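Side-chain contacts in FG41 Malonate Semialdehyde Decarboxylase (Coryneform bacterium, PDB 4LHP), which belongs to the tautomerase superfamily and assembles as a trimer of subunits built on beta-alpha-beta units: residues His112-Gly117 and Ala121-Gly126; Gln15-Ala20 and Arg36-Ile41. One frame throughout, in Å; residues are numbered along the deposited sequence.

Contact 1 of 2, residues His112-Gly117 and Ala121-Gly126. With PO4 (phosphate ion), chain M.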
loop_
_atom_site.group_PDB
_atom_site.type_symbol
_atom_site.label_atom_id
_atom_site.label_comp_id
_atom_site.label_asym_id
_atom_site.label_seq_id
_atom_site.Cartn_x
_atom_site.Cartn_y
_atom_site.Cartn_z
ATOM N N HIS A 112 11.174 13.885 3.760
ATOM C CA HIS A 112 11.872 13.235 4.863
ATOM C C HIS A 112 11.287 11.860 5.185
ATOM O O HIS A 112 11.642 11.249 6.194
ATOM C CB HIS A 112 11.867 14.123 6.112
ATOM C CG HIS A 112 10.515 14.651 6.479
ATOM N ND1 HIS A 112 10.152 15.966 6.279
ATOM C CD2 HIS A 112 9.441 14.045 7.038
ATOM C CE1 HIS A 112 8.912 16.146 6.698
ATOM N NE2 HIS A 112 8.458 14.996 7.162
ATOM N N ASP A 113 10.402 11.369 4.323
ATOM C CA ASP A 113 9.798 10.054 4.510
ATOM C C ASP A 113 10.410 9.011 3.581
ATOM O O ASP A 113 9.770 8.011 3.256
ATOM C CB ASP A 113 8.292 10.130 4.267
ATOM C CG ASP A 113 7.569 10.907 5.344
ATOM O OD1 ASP A 113 7.941 10.761 6.525
ATOM O OD2 ASP A 113 6.635 11.666 5.011
ATOM N N TRP A 114 11.652 9.237 3.160
ATOM C CA TRP A 114 12.289 8.348 2.198
ATOM C C TRP A 114 13.731 8.025 2.554
ATOM O O TRP A 114 14.521 8.915 2.870
ATOM C CB TRP A 114 12.261 8.971 0.802
ATOM C CG TRP A 114 10.890 9.311 0.315
ATOM C CD1 TRP A 114 10.211 10.475 0.529
ATOM C CD2 TRP A 114 10.030 8.483 -0.475
ATOM N NE1 TRP A 114 8.980 10.420 -0.078
ATOM C CE2 TRP A 114 8.845 9.208 -0.701
ATOM C CE3 TRP A 114 10.146 7.198 -1.012
ATOM C CZ2 TRP A 114 7.783 8.693 -1.440
ATOM C CZ3 TRP A 114 9.091 6.688 -1.747
ATOM C CH2 TRP A 114 7.925 7.435 -1.953
ATOM N N SER A 115 14.060 6.739 2.495
ATOM C CA SER A 115 15.445 6.298 2.491
ATOM C C SER A 115 15.671 5.434 1.258
ATOM O O SER A 115 14.998 4.419 1.066
ATOM C CB SER A 115 15.782 5.510 3.756
ATOM O OG SER A 115 17.082 4.953 3.661
ATOM N N PHE A 116 16.616 5.846 0.420
ATOM C CA PHE A 116 16.902 5.137 -0.819
ATOM C C PHE A 116 17.936 4.039 -0.597
ATOM O O PHE A 116 18.263 3.287 -1.515
ATOM C CB PHE A 116 17.388 6.120 -1.883
ATOM C CG PHE A 116 16.340 7.102 -2.320
ATOM C CD1 PHE A 116 15.621 6.896 -3.485
ATOM C CD2 PHE A 116 16.063 8.224 -1.560
ATOM C CE1 PHE A 116 14.653 7.792 -3.886
ATOM C CE2 PHE A 116 15.096 9.124 -1.957
ATOM C CZ PHE A 116 14.388 8.907 -3.120
ATOM N N GLY A 117 18.447 3.952 0.627
ATOM C CA GLY A 117 19.398 2.914 0.978
ATOM C C GLY A 117 20.438 3.368 1.983
ATOM O O GLY A 117 20.512 4.547 2.335
ATOM N N ALA A 121 18.555 9.261 4.921
ATOM C CA ALA A 121 17.456 10.001 4.314
ATOM C C ALA A 121 18.064 11.025 3.367
ATOM O O ALA A 121 18.403 12.136 3.773
ATOM C CB ALA A 121 16.622 10.681 5.380
ATOM N N GLN A 122 18.204 10.640 2.104
ATOM C CA GLN A 122 19.003 11.409 1.155
ATOM C C GLN A 122 18.452 12.811 0.877
ATOM O O GLN A 122 19.223 13.739 0.628
ATOM C CB GLN A 122 19.184 10.627 -0.150
ATOM C CG GLN A 122 20.168 9.463 -0.036
ATOM C CD GLN A 122 19.544 8.217 0.564
ATOM O OE1 GLN A 122 18.354 8.192 0.869
ATOM N NE2 GLN A 122 20.349 7.172 0.735
ATOM N N TYR A 123 17.131 12.970 0.921
ATOM C CA TYR A 123 16.522 14.286 0.731
ATOM C C TYR A 123 16.848 15.205 1.906
ATOM O O TYR A 123 16.953 16.420 1.742
ATOM C CB TYR A 123 15.000 14.181 0.596
ATOM C CG TYR A 123 14.487 13.641 -0.724
ATOM C CD1 TYR A 123 15.005 14.082 -1.940
ATOM C CD2 TYR A 123 13.464 12.700 -0.753
ATOM C CE1 TYR A 123 14.519 13.588 -3.145
ATOM C CE2 TYR A 123 12.976 12.202 -1.946
ATOM C CZ TYR A 123 13.505 12.646 -3.138
ATOM O OH TYR A 123 13.009 12.148 -4.322
ATOM N N VAL A 124 16.996 14.622 3.093
ATOM C CA VAL A 124 17.258 15.399 4.301
ATOM C C VAL A 124 18.725 15.813 4.380
ATOM O O VAL A 124 19.036 16.968 4.667
ATOM C CB VAL A 124 16.890 14.608 5.577
ATOM C CG1 VAL A 124 17.262 15.395 6.822
ATOM C CG2 VAL A 124 15.406 14.267 5.586
ATOM N N THR A 125 19.619 14.863 4.126
ATOM C CA THR A 125 21.056 15.120 4.189
ATOM C C THR A 125 21.527 16.078 3.099
ATOM O O THR A 125 22.527 16.775 3.272
ATOM C CB THR A 125 21.872 13.819 4.049
ATOM O OG1 THR A 125 21.549 13.179 2.809
ATOM C CG2 THR A 125 21.585 12.872 5.201
ATOM N N GLY A 126 20.814 16.103 1.976
ATOM C CA GLY A 126 21.228 16.889 0.829
ATOM C C GLY A 126 21.951 16.043 -0.205
ATOM O O GLY A 126 22.412 16.554 -1.226
HETATM P P PO4 M . 9.139 11.704 -5.820
HETATM O O1 PO4 M . 10.540 11.221 -6.118
HETATM O O2 PO4 M . 8.233 11.376 -6.984
HETATM O O3 PO4 M . 8.623 11.019 -4.575
HETATM O O4 PO4 M . 9.160 13.201 -5.615
HETATM O O HOH W 1 15.134 11.465 2.621
#

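Contact 2 of 2, residues Gln15-Ala20 and Arg36-Ile41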
loop_
_atom_site.group_PDB
_atom_site.type_symbol
_atom_site.label_atom_id
_atom_site.label_comp_id
_atom_site.label_asym_id
_atom_site.label_seq_id
_atom_site.Cartn_x
_atom_site.Cartn_y
_atom_site.Cartn_z
ATOM N N GLN A 15 4.658 -8.460 -21.148
ATOM C CA GLN A 15 3.752 -7.319 -21.198
ATOM C C GLN A 15 3.788 -6.526 -19.894
ATOM O O GLN A 15 3.778 -5.296 -19.914
ATOM C CB GLN A 15 2.320 -7.775 -21.484
ATOM C CG GLN A 15 1.420 -6.668 -22.008
ATOM C CD GLN A 15 -0.024 -7.105 -22.148
ATOM O OE1 GLN A 15 -0.510 -7.939 -21.385
ATOM N NE2 GLN A 15 -0.721 -6.543 -23.129
ATOM N N ARG A 16 3.822 -7.227 -18.764
ATOM C CA ARG A 16 3.861 -6.566 -17.465
ATOM C C ARG A 16 5.057 -5.640 -17.416
ATOM O O ARG A 16 4.925 -4.437 -17.207
ATOM C CB ARG A 16 3.997 -7.579 -16.333
ATOM C CG ARG A 16 2.827 -8.516 -16.161
ATOM C CD ARG A 16 3.206 -9.628 -15.205
ATOM N NE ARG A 16 2.360 -10.806 -15.358
ATOM C CZ ARG A 16 2.641 -11.998 -14.847
ATOM N NH1 ARG A 16 3.753 -12.180 -14.146
ATOM N NH2 ARG A 16 1.812 -13.012 -15.040
ATOM N N ARG A 17 6.233 -6.223 -17.604
ATOM C CA ARG A 17 7.469 -5.462 -17.598
ATOM C C ARG A 17 7.342 -4.241 -18.506
ATOM O O ARG A 17 7.822 -3.157 -18.174
ATOM C CB ARG A 17 8.630 -6.353 -18.040
ATOM C CG ARG A 17 9.980 -5.660 -18.069
ATOM C CD ARG A 17 10.191 -4.778 -16.848
ATOM N NE ARG A 17 11.303 -3.852 -17.044
ATOM C CZ ARG A 17 12.454 -3.880 -16.377
ATOM N NH1 ARG A 17 12.684 -4.785 -15.433
ATOM N NH2 ARG A 17 13.385 -2.982 -16.657
ATOM N N ALA A 18 6.684 -4.417 -19.647
ATOM C CA ALA A 18 6.441 -3.307 -20.566
ATOM C C ALA A 18 5.491 -2.285 -19.942
ATOM O O ALA A 18 5.737 -1.080 -20.001
ATOM C CB ALA A 18 5.882 -3.820 -21.883
ATOM N N ILE A 19 4.404 -2.770 -19.348
ATOM C CA ILE A 19 3.509 -1.907 -18.585
ATOM C C ILE A 19 4.327 -1.075 -17.601
ATOM O O ILE A 19 4.172 0.142 -17.522
ATOM C CB ILE A 19 2.451 -2.726 -17.804
ATOM C CG1 ILE A 19 1.431 -3.341 -18.765
ATOM C CG2 ILE A 19 1.735 -1.848 -16.786
ATOM C CD1 ILE A 19 0.483 -4.324 -18.106
ATOM N N ALA A 20 5.210 -1.742 -16.863
ATOM C CA ALA A 20 6.027 -1.077 -15.854
ATOM C C ALA A 20 6.951 -0.043 -16.490
ATOM O O ALA A 20 7.157 1.039 -15.940
ATOM C CB ALA A 20 6.832 -2.105 -15.072
ATOM N N ARG A 36 16.657 7.539 -13.234
ATOM C CA ARG A 36 16.848 6.317 -12.464
ATOM C C ARG A 36 16.092 6.347 -11.141
ATOM O O ARG A 36 16.341 5.525 -10.261
ATOM C CB ARG A 36 18.335 6.081 -12.211
ATOM C CG ARG A 36 19.135 5.900 -13.487
ATOM C CD ARG A 36 20.570 5.501 -13.199
ATOM N NE ARG A 36 20.653 4.204 -12.533
ATOM C CZ ARG A 36 20.377 3.040 -13.115
ATOM N NH1 ARG A 36 19.991 2.994 -14.384
ATOM N NH2 ARG A 36 20.482 1.913 -12.425
ATOM N N ASP A 37 15.167 7.292 -11.001
ATOM C CA ASP A 37 14.292 7.324 -9.837
ATOM C C ASP A 37 13.159 6.332 -10.070
ATOM O O ASP A 37 11.987 6.708 -10.122
ATOM C CB ASP A 37 13.738 8.732 -9.611
ATOM C CG ASP A 37 13.032 8.876 -8.275
ATOM O OD1 ASP A 37 13.033 7.901 -7.497
ATOM O OD2 ASP A 37 12.485 9.965 -7.997
ATOM N N ARG A 38 13.528 5.062 -10.221
ATOM C CA ARG A 38 12.570 4.015 -10.546
ATOM C C ARG A 38 12.415 3.047 -9.384
ATOM O O ARG A 38 13.356 2.352 -9.004
ATOM C CB ARG A 38 13.004 3.245 -11.793
ATOM C CG ARG A 38 11.986 2.207 -12.226
ATOM C CD ARG A 38 12.338 1.559 -13.553
ATOM N NE ARG A 38 11.194 0.822 -14.083
ATOM C CZ ARG A 38 11.154 0.241 -15.278
ATOM N NH1 ARG A 38 12.199 0.296 -16.091
ATOM N NH2 ARG A 38 10.059 -0.400 -15.657
ATOM N N PHE A 39 11.213 3.003 -8.830
ATOM C CA PHE A 39 10.929 2.141 -7.697
ATOM C C PHE A 39 9.524 1.592 -7.835
ATOM O O PHE A 39 8.540 2.309 -7.662
ATOM C CB PHE A 39 11.121 2.915 -6.399
ATOM C CG PHE A 39 12.510 3.444 -6.239
ATOM C CD1 PHE A 39 12.822 4.744 -6.595
ATOM C CD2 PHE A 39 13.521 2.622 -5.779
ATOM C CE1 PHE A 39 14.110 5.219 -6.466
ATOM C CE2 PHE A 39 14.807 3.089 -5.650
ATOM C CZ PHE A 39 15.104 4.388 -5.995
ATOM N N GLN A 40 9.450 0.306 -8.158
ATOM C CA GLN A 40 8.200 -0.315 -8.563
ATOM C C GLN A 40 8.068 -1.710 -7.979
ATOM O O GLN A 40 9.043 -2.453 -7.897
ATOM C CB GLN A 40 8.141 -0.415 -10.088
ATOM C CG GLN A 40 8.248 0.914 -10.812
ATOM C CD GLN A 40 8.090 0.764 -12.313
ATOM O OE1 GLN A 40 8.626 -0.168 -12.914
ATOM N NE2 GLN A 40 7.346 1.677 -12.927
ATOM N N ILE A 41 6.852 -2.059 -7.578
ATOM C CA ILE A 41 6.548 -3.416 -7.153
ATOM C C ILE A 41 5.422 -3.964 -8.013
ATOM O O ILE A 41 4.319 -3.419 -8.027
ATOM C CB ILE A 41 6.128 -3.476 -5.677
ATOM C CG1 ILE A 41 7.251 -2.939 -4.787
ATOM C CG2 ILE A 41 5.781 -4.909 -5.287
ATOM C CD1 ILE A 41 6.848 -2.737 -3.344
#

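Contact 1 of 2, residues His112-Gly117 and Ala121-Gly126
Tyr123 touches both Trp114 and Phe116, each with its plane nearly perpendicular to the tyrosine ring. One face of Tyr123 receives the edge of Phe116, with Phe116 CE2 3.7 Å from Tyr123 CE2 and the planes at 86°. The edge of Tyr123 in turn points toward the face of Trp114, an offset edge-to-face pair in which Tyr123 CE2 lies 4.1 Å from Trp114 CD1. Three flat groups thus interlock without stacking in parallel, and a flat tyrosine ring suits the place because it can offer a face to one neighbour and an edge to the other. A phosphate ion, probably from the crystallisation liquor, lies beside Trp114 and Tyr123: its O3 is 4.0 Å from Trp114 CZ2, and its O1 is 3.2 Å from Tyr123 OH.

Gln122 supplies the polar grip. Its chain bends at chi2 (82°), which turns the amide toward the backbone of Phe116 and Gly117. OE1 accepts from Phe116 N at 3.0 Å in a nearly straight bond (171°), while NE2 donates to Gly117 O at 3.1 Å. OE1 also lies in the plane of the Phe116 ring, at its edge near CD2. A water bridges the two segments, donating to Trp114 O and accepting from Tyr123 N, and Val124 CG2 packs on His112 CB. Phe103 of the second subunit meets Phe116 edge-to-face. Trp114, Phe116 and Tyr123 form an aromatic cluster where helix 122-125 packs on strand 114-115, which pairs with a strand of the second subunit in an intersubunit beta ladder of the trimeric tautomerase fold.

Contact 2 of 2, residues Gln15-Ala20 and Arg36-Ile41
Helix 13-31 passes beside the start of strand 39-45, and the two backbones come nearest at Ala20 and Gln40, whose CA atoms are 7.6 Å apart. Side chains from the strand side bridge that gap. Gln40 NE2 donates to Ala20 O at 3.1 Å, a fairly straight bond (165°) with the acceptor in the plane of the amide. The other end of the same amide, OE1, lies 3.4 Å from Ala20 CB. Alanine suits this position, since its single methyl lets a polar side chain come right up to the helix backbone.

Helix and strand belong to the beta-alpha-beta unit made of strand 2-8, helix 13-31 and strand 39-45, a building block of the tautomerase fold, and the contact ties the helix to the strand that follows it.

The bonds at its two ends, from Arg38 to OE1 and from NE2 to Ala20 O, probably fix the rotation of the Gln40 amide. With CG anti to the backbone N (chi1 -176°) and the chain extended as far as NE, the Arg38 guanidinium approaches side-on, with OE1 near its plane, and grips that one atom with NE at 3.0 Å and NH2 at 3.1 Å. Both come from the same face of the amide, NE from well above the carbonyl plane and NH2 with a smaller tilt. Arginine fits because it can reach this far and its NH2 serves both Gln40 OE1 and Asp21 OD1. Arg17, bent at chi2, brings its NH2 to 3.5 Å from Arg38 NH1, with the guanidinium planes 67° apart. Asp21 OD1 also takes a salt bridge from Arg17 NE, so one carboxylate gathers both arginines and probably balances their charge.

In the fold
Both contacts are largely buried and both touch the second subunit, yet they occupy different places. Contact 2 lies about 8 Å from the centre of the chain and joins a helix to a strand of the main sheet, whereas contact 1 lies about 21 Å out, near the C-terminal end, and gathers a short strand and a short helix. Their chemistry differs accordingly: rings dominate the outer contact, while charged and amide groups span the helix-strand gap. Although their centres are about 22 Å apart, the segments 112-117 and 36-41 touch, Phe116 CD1 lying 3.6 Å from Phe39 CZ. Phe103 of the second subunit meets both phenylalanines, stacking on Phe39.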